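Local atomic coordinates of CAG pathogenicity island protein 13 (Helicobacter pylori, PDB entry 2G3V), a protein that is of unknown function but is encoded by cagS of the Helicobacter pylori cag pathogenicity island, which specifies a type IV secretion system. Residues A[54-59]-A[88-93]; A[67-72]-A[126-131]. All coordinates share one frame; numbering follows the deposited sequence.

Contact 1 (A[54-59]-A[88-93]); sequences QMHTNK and VYRLLE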
loop_
_atom_site.group_PDB
_atom_site.type_symbol
_atom_site.label_atom_id
_atom_site.label_comp_id
_atom_site.label_asym_id
_atom_site.label_seq_id
_atom_site.Cartn_x
_atom_site.Cartn_y
_atom_site.Cartn_z
ATOM N N GLN A 54 -4.470 -10.973 -8.909
ATOM C CA GLN A 54 -3.910 -11.954 -9.830
ATOM C C GLN A 54 -2.979 -12.959 -9.166
ATOM O O GLN A 54 -2.781 -14.069 -9.675
ATOM C CB GLN A 54 -3.175 -11.243 -10.973
ATOM C CG GLN A 54 -4.009 -11.059 -12.238
ATOM C CD GLN A 54 -4.327 -12.387 -12.932
ATOM O OE1 GLN A 54 -5.250 -13.120 -12.539
ATOM N NE2 GLN A 54 -3.549 -12.709 -13.965
HETATM N N MSE A 55 -2.411 -12.611 -8.021
HETATM C CA MSE A 55 -1.509 -13.554 -7.393
HETATM C C MSE A 55 -2.268 -14.735 -6.767
HETATM O O MSE A 55 -1.986 -15.904 -7.068
HETATM C CB MSE A 55 -0.648 -12.820 -6.364
HETATM C CG MSE A 55 0.159 -11.677 -6.957
HETATM SE SE MSE A 55 1.421 -12.244 -8.308
HETATM C CE MSE A 55 2.679 -13.085 -7.172
ATOM N N HIS A 56 -3.242 -14.430 -5.919
ATOM C CA HIS A 56 -4.022 -15.470 -5.259
ATOM C C HIS A 56 -5.085 -16.101 -6.172
ATOM O O HIS A 56 -5.554 -17.205 -5.913
ATOM C CB HIS A 56 -4.676 -14.908 -3.981
ATOM C CG HIS A 56 -5.789 -13.931 -4.235
ATOM N ND1 HIS A 56 -6.915 -14.250 -4.967
ATOM C CD2 HIS A 56 -5.964 -12.651 -3.822
ATOM C CE1 HIS A 56 -7.732 -13.211 -4.996
ATOM N NE2 HIS A 56 -7.179 -12.228 -4.309
ATOM N N THR A 57 -5.458 -15.416 -7.246
ATOM C CA THR A 57 -6.470 -15.947 -8.159
ATOM C C THR A 57 -5.827 -16.766 -9.278
ATOM O O THR A 57 -6.439 -17.666 -9.849
ATOM C CB THR A 57 -7.296 -14.801 -8.799
ATOM O OG1 THR A 57 -8.068 -14.133 -7.791
ATOM C CG2 THR A 57 -8.195 -15.337 -9.880
ATOM N N ASN A 58 -4.584 -16.441 -9.588
ATOM C CA ASN A 58 -3.850 -17.115 -10.652
ATOM C C ASN A 58 -2.711 -17.884 -9.991
ATOM O O ASN A 58 -1.953 -17.313 -9.196
ATOM C CB ASN A 58 -3.300 -16.044 -11.602
ATOM C CG ASN A 58 -3.124 -16.532 -13.027
ATOM O OD1 ASN A 58 -2.300 -17.412 -13.309
ATOM N ND2 ASN A 58 -3.887 -15.939 -13.944
ATOM N N LYS A 59 -2.593 -19.176 -10.286
ATOM C CA LYS A 59 -1.503 -19.955 -9.695
ATOM C C LYS A 59 -0.275 -19.793 -10.579
ATOM O O LYS A 59 0.855 -19.663 -10.099
ATOM C CB LYS A 59 -1.880 -21.436 -9.579
ATOM C CG LYS A 59 -1.096 -22.171 -8.496
ATOM C CD LYS A 59 -2.023 -22.919 -7.518
ATOM C CE LYS A 59 -1.298 -23.396 -6.234
ATOM N NZ LYS A 59 -0.208 -24.373 -6.478
ATOM N N VAL A 88 -0.985 -13.183 2.060
ATOM C CA VAL A 88 -0.827 -11.738 2.156
ATOM C C VAL A 88 -1.503 -11.041 0.995
ATOM O O VAL A 88 -2.128 -10.010 1.166
ATOM C CB VAL A 88 0.667 -11.308 2.189
ATOM C CG1 VAL A 88 1.308 -11.774 3.481
ATOM C CG2 VAL A 88 1.412 -11.861 0.991
ATOM N N TYR A 89 -1.398 -11.627 -0.189
ATOM C CA TYR A 89 -1.980 -11.021 -1.372
ATOM C C TYR A 89 -3.500 -10.957 -1.318
ATOM O O TYR A 89 -4.117 -10.071 -1.910
ATOM C CB TYR A 89 -1.477 -11.754 -2.615
ATOM C CG TYR A 89 -0.045 -11.385 -2.939
ATOM C CD1 TYR A 89 0.294 -10.063 -3.235
ATOM C CD2 TYR A 89 0.971 -12.344 -2.941
ATOM C CE1 TYR A 89 1.595 -9.701 -3.528
ATOM C CE2 TYR A 89 2.291 -11.989 -3.228
ATOM C CZ TYR A 89 2.591 -10.665 -3.525
ATOM O OH TYR A 89 3.879 -10.309 -3.839
ATOM N N ARG A 90 -4.111 -11.883 -0.591
ATOM C CA ARG A 90 -5.561 -11.871 -0.462
ATOM C C ARG A 90 -5.889 -10.660 0.393
ATOM O O ARG A 90 -6.831 -9.921 0.118
ATOM C CB ARG A 90 -6.054 -13.141 0.226
ATOM C CG ARG A 90 -5.709 -14.401 -0.544
ATOM C CD ARG A 90 -6.648 -15.546 -0.215
ATOM N NE ARG A 90 -6.447 -16.700 -1.096
ATOM C CZ ARG A 90 -5.603 -17.694 -0.835
ATOM N NH1 ARG A 90 -4.884 -17.673 0.283
ATOM N NH2 ARG A 90 -5.481 -18.706 -1.687
ATOM N N LEU A 91 -5.063 -10.457 1.414
ATOM C CA LEU A 91 -5.216 -9.367 2.363
ATOM C C LEU A 91 -4.751 -8.033 1.760
ATOM O O LEU A 91 -5.213 -6.969 2.165
ATOM C CB LEU A 91 -4.423 -9.700 3.638
ATOM C CG LEU A 91 -4.761 -8.980 4.949
ATOM C CD1 LEU A 91 -6.155 -9.402 5.423
ATOM C CD2 LEU A 91 -3.720 -9.326 5.998
ATOM N N LEU A 92 -3.830 -8.098 0.802
ATOM C CA LEU A 92 -3.322 -6.904 0.121
ATOM C C LEU A 92 -4.376 -6.405 -0.859
ATOM O O LEU A 92 -4.578 -5.199 -0.992
ATOM C CB LEU A 92 -2.026 -7.217 -0.645
ATOM C CG LEU A 92 -0.677 -6.862 -0.009
ATOM C CD1 LEU A 92 -0.690 -7.168 1.480
ATOM C CD2 LEU A 92 0.414 -7.644 -0.687
ATOM N N GLU A 93 -5.045 -7.333 -1.546
ATOM C CA GLU A 93 -6.089 -6.969 -2.503
ATOM C C GLU A 93 -7.219 -6.288 -1.748
ATOM O O GLU A 93 -7.797 -5.299 -2.204
ATOM C CB GLU A 93 -6.646 -8.207 -3.202
ATOM C CG GLU A 93 -7.692 -7.881 -4.264
ATOM C CD GLU A 93 -8.626 -9.045 -4.548
ATOM O OE1 GLU A 93 -8.133 -10.178 -4.746
ATOM O OE2 GLU A 93 -9.856 -8.832 -4.579
HETATM O O HOH W 1 -7.432 -17.415 -3.564
#

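Contact 2 (A[67-72]-A[126-131]); sequences RNYMKD and FSKPIM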
loop_
_atom_site.group_PDB
_atom_site.type_symbol
_atom_site.label_atom_id
_atom_site.label_comp_id
_atom_site.label_asym_id
_atom_site.label_seq_id
_atom_site.Cartn_x
_atom_site.Cartn_y
_atom_site.Cartn_z
ATOM N N ARG A 67 9.560 -16.367 -9.571
ATOM C CA ARG A 67 10.742 -16.746 -10.329
ATOM C C ARG A 67 11.481 -15.536 -10.896
ATOM O O ARG A 67 12.710 -15.556 -11.063
ATOM C CB ARG A 67 10.363 -17.682 -11.493
ATOM C CG ARG A 67 9.926 -19.081 -11.089
ATOM C CD ARG A 67 9.712 -19.945 -12.318
ATOM N NE ARG A 67 9.205 -21.286 -12.012
ATOM C CZ ARG A 67 9.942 -22.293 -11.551
ATOM N NH1 ARG A 67 11.241 -22.129 -11.325
ATOM N NH2 ARG A 67 9.382 -23.476 -11.337
ATOM N N ASN A 68 10.733 -14.481 -11.189
ATOM C CA ASN A 68 11.330 -13.288 -11.753
ATOM C C ASN A 68 11.626 -12.171 -10.775
ATOM O O ASN A 68 12.355 -11.248 -11.110
ATOM C CB ASN A 68 10.439 -12.761 -12.873
ATOM C CG ASN A 68 10.466 -13.647 -14.085
ATOM O OD1 ASN A 68 11.484 -13.755 -14.751
ATOM N ND2 ASN A 68 9.355 -14.304 -14.370
ATOM N N TYR A 69 11.064 -12.238 -9.572
ATOM C CA TYR A 69 11.298 -11.193 -8.577
ATOM C C TYR A 69 12.277 -11.604 -7.489
ATOM O O TYR A 69 13.156 -10.824 -7.111
ATOM C CB TYR A 69 9.989 -10.767 -7.899
ATOM C CG TYR A 69 9.040 -9.942 -8.753
ATOM C CD1 TYR A 69 8.326 -8.874 -8.189
ATOM C CD2 TYR A 69 8.819 -10.247 -10.102
ATOM C CE1 TYR A 69 7.419 -8.130 -8.936
ATOM C CE2 TYR A 69 7.904 -9.508 -10.867
ATOM C CZ TYR A 69 7.206 -8.449 -10.271
ATOM O OH TYR A 69 6.292 -7.706 -10.972
HETATM N N MSE A 70 12.124 -12.823 -6.985
HETATM C CA MSE A 70 12.988 -13.278 -5.908
HETATM C C MSE A 70 14.402 -13.423 -6.391
HETATM O O MSE A 70 14.620 -13.712 -7.569
HETATM C CB MSE A 70 12.473 -14.599 -5.355
HETATM C CG MSE A 70 11.073 -14.455 -4.831
HETATM SE SE MSE A 70 10.986 -12.846 -3.753
HETATM C CE MSE A 70 11.087 -13.743 -2.037
ATOM N N LYS A 71 15.367 -13.173 -5.509
ATOM C CA LYS A 71 16.759 -13.307 -5.905
ATOM C C LYS A 71 17.007 -14.812 -6.055
ATOM O O LYS A 71 17.702 -15.276 -6.967
ATOM C CB LYS A 71 17.677 -12.709 -4.835
ATOM C CG LYS A 71 19.121 -12.523 -5.298
ATOM C CD LYS A 71 19.989 -11.950 -4.183
ATOM C CE LYS A 71 19.534 -10.558 -3.727
ATOM N NZ LYS A 71 19.677 -9.507 -4.769
ATOM N N ASP A 72 16.394 -15.567 -5.156
ATOM C CA ASP A 72 16.506 -17.015 -5.146
ATOM C C ASP A 72 15.110 -17.623 -5.072
ATOM O O ASP A 72 14.549 -17.759 -3.991
ATOM C CB ASP A 72 17.319 -17.475 -3.931
ATOM C CG ASP A 72 17.707 -18.928 -4.011
ATOM O OD1 ASP A 72 16.886 -19.737 -4.508
ATOM O OD2 ASP A 72 18.825 -19.263 -3.569
ATOM N N PHE A 126 5.064 -5.505 -4.262
ATOM C CA PHE A 126 4.738 -5.223 -5.655
ATOM C C PHE A 126 5.954 -4.885 -6.525
ATOM O O PHE A 126 6.072 -5.330 -7.669
ATOM C CB PHE A 126 3.709 -4.087 -5.720
ATOM C CG PHE A 126 3.432 -3.617 -7.110
ATOM C CD1 PHE A 126 2.671 -4.398 -7.979
ATOM C CD2 PHE A 126 3.973 -2.409 -7.577
ATOM C CE1 PHE A 126 2.452 -3.997 -9.276
ATOM C CE2 PHE A 126 3.760 -2.001 -8.879
ATOM C CZ PHE A 126 2.999 -2.793 -9.731
ATOM N N SER A 127 6.851 -4.088 -5.971
ATOM C CA SER A 127 8.055 -3.682 -6.678
ATOM C C SER A 127 9.084 -4.795 -6.820
ATOM O O SER A 127 9.462 -5.442 -5.832
ATOM C CB SER A 127 8.694 -2.498 -5.964
ATOM O OG SER A 127 10.097 -2.571 -6.080
ATOM N N LYS A 128 9.538 -5.004 -8.056
ATOM C CA LYS A 128 10.539 -6.032 -8.336
ATOM C C LYS A 128 11.870 -5.729 -7.656
ATOM O O LYS A 128 12.506 -6.620 -7.115
ATOM C CB LYS A 128 10.777 -6.168 -9.837
ATOM C CG LYS A 128 11.812 -7.245 -10.168
ATOM C CD LYS A 128 11.988 -7.388 -11.665
ATOM C CE LYS A 128 10.679 -7.762 -12.348
ATOM N NZ LYS A 128 10.853 -7.684 -13.814
ATOM N N PRO A 129 12.314 -4.463 -7.686
ATOM C CA PRO A 129 13.590 -4.153 -7.037
ATOM C C PRO A 129 13.549 -4.424 -5.535
ATOM O O PRO A 129 14.471 -5.007 -4.992
ATOM C CB PRO A 129 13.791 -2.667 -7.353
ATOM C CG PRO A 129 13.031 -2.488 -8.613
ATOM C CD PRO A 129 11.797 -3.295 -8.416
ATOM N N ILE A 130 12.481 -3.998 -4.871
ATOM C CA ILE A 130 12.334 -4.191 -3.421
ATOM C C ILE A 130 12.397 -5.673 -3.009
ATOM O O ILE A 130 13.140 -6.048 -2.093
ATOM C CB ILE A 130 10.977 -3.622 -2.902
ATOM C CG1 ILE A 130 10.851 -2.132 -3.233
ATOM C CG2 ILE A 130 10.850 -3.854 -1.386
ATOM C CD1 ILE A 130 11.914 -1.248 -2.598
HETATM N N MSE A 131 11.607 -6.502 -3.690
HETATM C CA MSE A 131 11.545 -7.921 -3.395
HETATM C C MSE A 131 12.794 -8.705 -3.822
HETATM O O MSE A 131 13.124 -9.731 -3.234
HETATM C CB MSE A 131 10.301 -8.503 -4.059
HETATM C CG MSE A 131 9.020 -7.753 -3.701
HETATM SE SE MSE A 131 7.486 -8.384 -4.698
HETATM C CE MSE A 131 7.249 -10.062 -3.714
#

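Contact 1 (A[54-59]-A[88-93])
Met55 lies over one face of the Tyr89 ring, and this apolar pair forms the buried half of the contact. Met55 CG stands 3.9 Å from the ring centroid and only 7° from the ring normal, a well-centred CH-pi contact, while CB presses on the near rim at 3.8 Å from Tyr89 CG. The chain, modelled as selenomethionine, then bends at chi2 (-61°), which keeps SE above the same face as a more distant Met-aromatic contact, 5.2 Å from the centroid; a further bend at chi3 carries Met55 CE to 4.1 Å from Tyr89 CE2. Val88 CG2 covers the other face off centre, so the ring is sandwiched between a residue of its own helix and one of the partner helix. Its hydroxyl is hydrogen-bonded to Phe125 O.

Polar chemistry takes over at His56. With CG set between the backbone N and the carbonyl carbon (chi1 71°), the imidazole reaches across to the second helix, where NE2 donates to Glu93 OE1. Ring and carboxylate are nearly coplanar, and OE1 meets the ring at its edge. The modelled separation is very short, so its exact length is doubtful. Glu93 OE2 has a long, weak ion pair with Lys53, one helical turn before His56.

Arg90 contributes mainly its aliphatic part: its CG packs 3.6 Å from His56 CB. The guanidinium joins through water instead, since water 1 accepts from Arg90 NE at 2.8 Å and donates to His56 O at 3.0 Å, tying the last turn of helix 35-57 to the exposed side chain.

The whole is a helix-helix interface of an all-helical protein, a Met-aromatic contact inside and a His-carboxylate hydrogen bond with a water bridge toward the outside.

Contact 2 (A[67-72]-A[126-131])
Phe126 meets Tyr69 through its backbone: the carbonyl O lies in the plane of the tyrosine ring, at its edge, 3.4 Å from CE1. The bond to its CB points away from 67-72. Ser127 follows as the N-cap of helix 128-133, its OG accepting from Ile130 N at 3.0 Å in a nearly straight bond. This fixes the start of the helix where it meets the tyrosine.

Lys128 then covers one face of the Tyr69 ring. Lys128 CB makes a CH-pi contact 4.0 Å from the centroid of the Tyr69 ring, and the bend at chi3 (-59°) brings Lys128 CE to 3.6 Å from Tyr69 CE2, so the aliphatic chain spans the ring crosswise. Met131 closes the segment: its SE approaches the ring edge, 3.6 Å from Tyr69 CD1, as an edge-on Met-aromatic contact. Met70 SE in turn touches Met131 O at 3.8 Å. No hydrogen bond crosses between the segments.

Around this seam, Tyr69 and Phe126 both rest on helix 35-57, Phe126 edge-to-face on Phe51, while Met70 and Met131 reach Phe85 and Tyr89 of helix 82-105, respectively, and share Met139 of helix 136-149.

The two contacts use different helices, 35-57 with 82-105 in contact 1 and 59-69 with 128-133 in contact 2, yet they alternate along the chain and meet where Met131 CE packs 3.4 Å from Tyr89 OH. Each is partly buried, with two buried residues apiece, and each sets a selenomethionine against a tyrosine, over the face in contact 1 and at the edge in contact 2. They part company at the surface. Contact 1 adds a direct polar bond and a bridging water, whereas in contact 2 an exposed lysine lays its aliphatic chain over the tyrosine, and no hydrogen bond crosses; its hydrogen bonds stay within its own segments or nearby turns.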